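Local coordinates for anaphase-promoting complex subunit cut9 (Schizosaccharomyces pombe, PDB 2XPI), which serves as a TPR-repeat, self-dimerizing component of the anaphase-promoting complex/cyclosome, the E3 ubiquitin ligase that controls progression through mitosis and G1, at residues D132-L140 and C152-L163. Numbering follows the deposited sequence.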
ATOM      1  N   ASP A 132       4.455  -7.307  -3.151  1.00 53.82           N
ATOM      2  CA  ASP A 132       5.019  -8.633  -2.905  1.00 56.67           C
ATOM      3  C   ASP A 132       6.528  -8.572  -3.014  1.00 53.86           C
ATOM      4  O   ASP A 132       7.117  -9.053  -3.986  1.00 52.66           O
ATOM      5  CB  ASP A 132       4.487  -9.660  -3.905  1.00 62.84           C
ATOM      6  CG  ASP A 132       3.117 -10.192  -3.529  1.00 72.16           C
ATOM      7  OD1 ASP A 132       2.132  -9.437  -3.663  1.00 75.41           O
ATOM      8  OD2 ASP A 132       3.016 -11.368  -3.103  1.00 75.90           O
ATOM      9  N   TYR A 133       7.146  -7.985  -1.998  1.00 53.05           N
ATOM     10  CA  TYR A 133       8.576  -7.728  -1.990  1.00 49.23           C
ATOM     11  C   TYR A 133       9.367  -8.992  -1.747  1.00 48.39           C
ATOM     12  O   TYR A 133      10.385  -9.211  -2.387  1.00 48.29           O
ATOM     13  CB  TYR A 133       8.918  -6.678  -0.943  1.00 48.43           C
ATOM     14  CG  TYR A 133       8.304  -5.324  -1.213  1.00 45.97           C
ATOM     15  CD1 TYR A 133       8.701  -4.568  -2.311  1.00 44.58           C
ATOM     16  CD2 TYR A 133       7.347  -4.793  -0.359  1.00 45.64           C
ATOM     17  CE1 TYR A 133       8.152  -3.323  -2.560  1.00 45.61           C
ATOM     18  CE2 TYR A 133       6.782  -3.560  -0.597  1.00 46.24           C
ATOM     19  CZ  TYR A 133       7.187  -2.825  -1.691  1.00 49.66           C
ATOM     20  OH  TYR A 133       6.629  -1.578  -1.919  1.00 54.81           O
ATOM     21  N   ALA A 134       8.912  -9.820  -0.819  1.00 50.25           N
ATOM     22  CA  ALA A 134       9.535 -11.129  -0.648  1.00 52.09           C
ATOM     23  C   ALA A 134       9.533 -11.868  -1.993  1.00 54.42           C
ATOM     24  O   ALA A 134      10.542 -12.447  -2.398  1.00 57.44           O
ATOM     25  CB  ALA A 134       8.810 -11.943   0.405  1.00 49.51           C
ATOM     26  N   ARG A 135       8.405 -11.832  -2.695  1.00 51.36           N
ATOM     27  CA  ARG A 135       8.301 -12.569  -3.948  1.00 50.95           C
ATOM     28  C   ARG A 135       9.271 -12.103  -5.042  1.00 49.62           C
ATOM     29  O   ARG A 135       9.939 -12.931  -5.659  1.00 52.17           O
ATOM     30  CB  ARG A 135       6.874 -12.583  -4.482  1.00 50.29           C
ATOM     31  CG  ARG A 135       6.740 -13.530  -5.646  1.00 51.05           C
ATOM     32  CD  ARG A 135       5.333 -13.589  -6.152  1.00 51.05           C
ATOM     33  NE  ARG A 135       5.040 -14.882  -6.735  1.00 51.81           N
ATOM     34  CZ  ARG A 135       4.009 -15.096  -7.534  1.00 54.53           C
ATOM     35  NH1 ARG A 135       3.211 -14.084  -7.828  1.00 55.63           N
ATOM     36  NH2 ARG A 135       3.775 -16.303  -8.038  1.00 54.87           N
ATOM     37  N   ALA A 136       9.328 -10.798  -5.303  1.00 45.53           N
ATOM     38  CA  ALA A 136      10.346 -10.250  -6.202  1.00 43.76           C
ATOM     39  C   ALA A 136      11.744 -10.616  -5.713  1.00 48.62           C
ATOM     40  O   ALA A 136      12.592 -11.048  -6.496  1.00 51.19           O
ATOM     41  CB  ALA A 136      10.217  -8.733  -6.315  1.00 39.63           C
ATOM     42  N   LYS A 137      12.000 -10.428  -4.423  1.00 49.28           N
ATOM     43  CA  LYS A 137      13.323 -10.730  -3.897  1.00 50.88           C
ATOM     44  C   LYS A 137      13.667 -12.154  -4.286  1.00 51.12           C
ATOM     45  O   LYS A 137      14.727 -12.399  -4.872  1.00 53.73           O
ATOM     46  CB  LYS A 137      13.398 -10.553  -2.372  1.00 51.60           C
ATOM     47  CG  LYS A 137      14.778 -10.818  -1.783  1.00 51.25           C
ATOM     48  CD  LYS A 137      14.707 -11.719  -0.522  1.00 86.43           C
ATOM     49  CE  LYS A 137      14.666 -13.230  -0.843  1.00 88.03           C
ATOM     50  NZ  LYS A 137      13.303 -13.894  -0.773  1.00 87.53           N
ATOM     51  N   CYS A 138      12.768 -13.093  -3.996  1.00 47.00           N
ATOM     52  CA  CYS A 138      13.079 -14.488  -4.272  1.00 42.35           C
ATOM     53  C   CYS A 138      13.357 -14.664  -5.766  1.00 45.14           C
ATOM     54  O   CYS A 138      14.349 -15.268  -6.153  1.00 49.66           O
ATOM     55  CB  CYS A 138      11.991 -15.439  -3.756  1.00 38.02           C
ATOM     56  SG  CYS A 138      12.501 -17.267  -3.636  1.00 80.02           S
ATOM     57  N   LEU A 139      12.505 -14.113  -6.614  1.00 44.39           N
ATOM     58  CA  LEU A 139      12.660 -14.326  -8.039  1.00 47.09           C
ATOM     59  C   LEU A 139      14.049 -13.861  -8.523  1.00 53.79           C
ATOM     60  O   LEU A 139      14.706 -14.540  -9.314  1.00 55.91           O
ATOM     61  CB  LEU A 139      11.540 -13.610  -8.772  1.00 45.14           C
ATOM     62  CG  LEU A 139      11.619 -13.623 -10.291  1.00 47.85           C
ATOM     63  CD1 LEU A 139      11.156 -14.974 -10.809  1.00 50.33           C
ATOM     64  CD2 LEU A 139      10.776 -12.502 -10.867  1.00 46.46           C
ATOM     65  N   LEU A 140      14.495 -12.706  -8.029  1.00 56.32           N
ATOM     66  CA  LEU A 140      15.781 -12.137  -8.420  1.00 57.92           C
ATOM     67  C   LEU A 140      16.968 -12.844  -7.750  1.00 63.06           C
ATOM     68  O   LEU A 140      18.110 -12.689  -8.173  1.00 63.40           O
ATOM     69  CB  LEU A 140      15.807 -10.637  -8.101  1.00 54.36           C
ATOM     70  CG  LEU A 140      14.818  -9.739  -8.840  1.00 50.02           C
ATOM     71  CD1 LEU A 140      14.967  -8.316  -8.369  1.00 47.94           C
ATOM     72  CD2 LEU A 140      15.024  -9.827 -10.350  1.00 49.63           C
ATOM     73  N   CYS A 152      18.778  -5.856 -11.785  1.00 49.31           N
ATOM     74  CA  CYS A 152      18.310  -6.894 -10.877  1.00 50.73           C
ATOM     75  C   CYS A 152      18.938  -6.733  -9.490  1.00 50.73           C
ATOM     76  O   CYS A 152      18.313  -7.020  -8.480  1.00 52.19           O
ATOM     77  CB  CYS A 152      18.583  -8.284 -11.457  1.00 53.56           C
ATOM     78  SG  CYS A 152      17.596  -8.730 -12.942  1.00 61.02           S
ATOM     79  N   ARG A 153      20.176  -6.258  -9.444  1.00 49.89           N
ATOM     80  CA  ARG A 153      20.834  -5.967  -8.174  1.00 48.56           C
ATOM     81  C   ARG A 153      20.146  -4.786  -7.480  1.00 46.86           C
ATOM     82  O   ARG A 153      19.795  -4.856  -6.299  1.00 49.17           O
ATOM     83  CB  ARG A 153      22.318  -5.672  -8.399  1.00 47.49           C
ATOM     84  CG  ARG A 153      23.140  -5.653  -7.143  1.00 48.70           C
ATOM     85  CD  ARG A 153      24.627  -5.577  -7.460  1.00 55.00           C
ATOM     86  NE  ARG A 153      25.379  -6.506  -6.618  1.00 62.24           N
ATOM     87  CZ  ARG A 153      25.827  -7.692  -7.017  1.00 67.97           C
ATOM     88  NH1 ARG A 153      25.636  -8.094  -8.266  1.00 68.62           N
ATOM     89  NH2 ARG A 153      26.484  -8.472  -6.170  1.00 72.77           N
ATOM     90  N   TYR A 154      19.956  -3.698  -8.212  1.00 41.65           N
ATOM     91  CA  TYR A 154      19.192  -2.598  -7.680  1.00 42.44           C
ATOM     92  C   TYR A 154      17.843  -3.039  -7.103  1.00 44.55           C
ATOM     93  O   TYR A 154      17.485  -2.663  -5.980  1.00 43.87           O
ATOM     94  CB  TYR A 154      18.951  -1.546  -8.748  1.00 42.23           C
ATOM     95  CG  TYR A 154      18.017  -0.461  -8.289  1.00 42.58           C
ATOM     96  CD1 TYR A 154      18.444   0.503  -7.377  1.00 44.86           C
ATOM     97  CD2 TYR A 154      16.713  -0.389  -8.763  1.00 41.68           C
ATOM     98  CE1 TYR A 154      17.591   1.510  -6.936  1.00 45.76           C
ATOM     99  CE2 TYR A 154      15.850   0.619  -8.335  1.00 42.85           C
ATOM    100  CZ  TYR A 154      16.294   1.563  -7.416  1.00 45.72           C
ATOM    101  OH  TYR A 154      15.460   2.570  -6.989  1.00 46.77           O
ATOM    102  N   LEU A 155      17.088  -3.823  -7.875  1.00 45.09           N
ATOM    103  CA  LEU A 155      15.719  -4.153  -7.480  1.00 43.91           C
ATOM    104  C   LEU A 155      15.668  -5.140  -6.317  1.00 43.29           C
ATOM    105  O   LEU A 155      14.821  -5.013  -5.432  1.00 45.84           O
ATOM    106  CB  LEU A 155      14.900  -4.657  -8.657  1.00 45.00           C
ATOM    107  CG  LEU A 155      13.403  -4.715  -8.342  1.00 47.36           C
ATOM    108  CD1 LEU A 155      12.911  -3.408  -7.750  1.00 45.44           C
ATOM    109  CD2 LEU A 155      12.604  -5.069  -9.579  1.00 48.78           C
ATOM    110  N   ALA A 156      16.580  -6.108  -6.306  1.00 40.21           N
ATOM    111  CA  ALA A 156      16.672  -7.040  -5.190  1.00 38.57           C
ATOM    112  C   ALA A 156      17.022  -6.282  -3.905  1.00 41.36           C
ATOM    113  O   ALA A 156      16.415  -6.508  -2.865  1.00 42.85           O
ATOM    114  CB  ALA A 156      17.684  -8.138  -5.468  1.00 34.22           C
ATOM    115  N   ALA A 157      17.993  -5.380  -3.988  1.00 40.85           N
ATOM    116  CA  ALA A 157      18.364  -4.550  -2.848  1.00 41.19           C
ATOM    117  C   ALA A 157      17.178  -3.709  -2.396  1.00 42.86           C
ATOM    118  O   ALA A 157      16.899  -3.586  -1.199  1.00 43.80           O
ATOM    119  CB  ALA A 157      19.547  -3.645  -3.204  1.00 39.44           C
ATOM    120  N   PHE A 158      16.491  -3.117  -3.365  1.00 43.02           N
ATOM    121  CA  PHE A 158      15.338  -2.282  -3.080  1.00 41.70           C
ATOM    122  C   PHE A 158      14.274  -3.060  -2.302  1.00 43.50           C
ATOM    123  O   PHE A 158      13.643  -2.503  -1.408  1.00 46.14           O
ATOM    124  CB  PHE A 158      14.771  -1.766  -4.382  1.00 40.69           C
ATOM    125  CG  PHE A 158      13.563  -0.911  -4.218  1.00 41.45           C
ATOM    126  CD1 PHE A 158      12.317  -1.484  -3.999  1.00 43.76           C
ATOM    127  CD2 PHE A 158      13.655   0.470  -4.343  1.00 39.83           C
ATOM    128  CE1 PHE A 158      11.187  -0.693  -3.862  1.00 43.89           C
ATOM    129  CE2 PHE A 158      12.540   1.269  -4.209  1.00 40.26           C
ATOM    130  CZ  PHE A 158      11.304   0.692  -3.965  1.00 42.91           C
ATOM    131  N   CYS A 159      14.076  -4.337  -2.638  1.00 41.09           N
ATOM    132  CA  CYS A 159      13.081  -5.166  -1.958  1.00 41.80           C
ATOM    133  C   CYS A 159      13.544  -5.505  -0.566  1.00 45.25           C
ATOM    134  O   CYS A 159      12.746  -5.594   0.366  1.00 48.86           O
ATOM    135  CB  CYS A 159      12.858  -6.479  -2.711  1.00 43.36           C
ATOM    136  SG  CYS A 159      11.972  -6.303  -4.273  1.00 55.66           S
ATOM    137  N   LEU A 160      14.847  -5.724  -0.440  1.00 44.33           N
ATOM    138  CA  LEU A 160      15.449  -6.071   0.820  1.00 45.54           C
ATOM    139  C   LEU A 160      15.226  -4.912   1.787  1.00 47.05           C
ATOM    140  O   LEU A 160      14.812  -5.119   2.922  1.00 48.13           O
ATOM    141  CB  LEU A 160      16.928  -6.385   0.618  1.00 47.64           C
ATOM    142  CG  LEU A 160      17.381  -7.803   1.010  1.00 53.59           C
ATOM    143  CD1 LEU A 160      16.212  -8.778   1.124  1.00 53.03           C
ATOM    144  CD2 LEU A 160      18.454  -8.343   0.055  1.00 55.24           C
ATOM    145  N   VAL A 161      15.465  -3.691   1.314  1.00 46.53           N
ATOM    146  CA  VAL A 161      15.177  -2.496   2.095  1.00 46.33           C
ATOM    147  C   VAL A 161      13.694  -2.393   2.481  1.00 47.52           C
ATOM    148  O   VAL A 161      13.373  -2.037   3.620  1.00 48.96           O
ATOM    149  CB  VAL A 161      15.656  -1.206   1.371  1.00 54.79           C
ATOM    150  CG1 VAL A 161      14.922   0.030   1.898  1.00 52.80           C
ATOM    151  CG2 VAL A 161      17.169  -1.046   1.523  1.00 54.92           C
ATOM    152  N   LYS A 162      12.800  -2.698   1.542  1.00 45.01           N
ATOM    153  CA  LYS A 162      11.360  -2.731   1.826  1.00 47.02           C
ATOM    154  C   LYS A 162      11.020  -3.783   2.882  1.00 51.70           C
ATOM    155  O   LYS A 162       9.963  -3.731   3.522  1.00 51.80           O
ATOM    156  CB  LYS A 162      10.566  -3.040   0.552  1.00 45.80           C
ATOM    157  CG  LYS A 162      10.468  -1.887  -0.401  1.00 44.73           C
ATOM    158  CD  LYS A 162       9.672  -0.791   0.233  1.00 46.67           C
ATOM    159  CE  LYS A 162       9.551   0.403  -0.676  1.00 46.93           C
ATOM    160  NZ  LYS A 162       8.865   1.529   0.031  1.00 48.52           N
ATOM    161  N   LEU A 163      11.909  -4.763   3.026  1.00 54.86           N
ATOM    162  CA  LEU A 163      11.719  -5.864   3.965  1.00 55.96           C
ATOM    163  C   LEU A 163      12.449  -5.581   5.278  1.00 57.79           C
ATOM    164  O   LEU A 163      12.351  -6.348   6.225  1.00 58.81           O
ATOM    165  CB  LEU A 163      12.217  -7.178   3.355  1.00 53.39           C
ATOM    166  CG  LEU A 163      11.177  -8.172   2.797  1.00 52.22           C
ATOM    167  CD1 LEU A 163       9.774  -7.581   2.802  1.00 50.99           C
ATOM    168  CD2 LEU A 163      11.567  -8.714   1.403  1.00 47.98           C
TER
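Tyr-133 lays one face of its ring against the aliphatic chain of Lys-162. CB of Lys-162 sits 3.6 Å from the Tyr-133 ring centroid, only 9° off the normal, a CH-pi contact over the middle of the face. From there the lysine chain bends at chi2 (-65°) and runs out over the ring toward the hydroxyl, its CE coming 3.7 Å from OH of Tyr-133. Cys-159 meets the same ring differently, its SG lying at the edge near the ring plane, while Phe-158 presents the edge of its own ring to CE1 of Tyr-133. At the base of the tyrosine, Leu-163 sets CD1 against CB of Tyr-133 and CD2 3.6 Å from N of Ala-134.

Cys-159 also points its side chain at helix 133-142, its SG packing 3.6 Å from CB of Ala-136. On the flank, with CG of Lys-137 anti to its backbone N, CG and CD lie against CD1 of Leu-160, and further bends carry the ammonium group away from the contact. At the other end Leu-140 splits its branches: CD1 lies on the helix backbone, near O of Cys-152 and 3.4 Å from N of Ala-156, and also touches CB of Leu-155 and of Ala-156, whereas CD2 lies 3.8 Å from SG of Cys-152.

The two helices run roughly antiparallel, at 145°, and join TPR 2 to TPR 3 as helix B of one repeat against helix A of the next. Helix 117-129 also touches Leu-155 and Cys-159, and Gln-98 of the second subunit packs on Phe-158. With no hydrogen bond between the segments, this junction depends on apolar fit, with both lysines contributing methylenes.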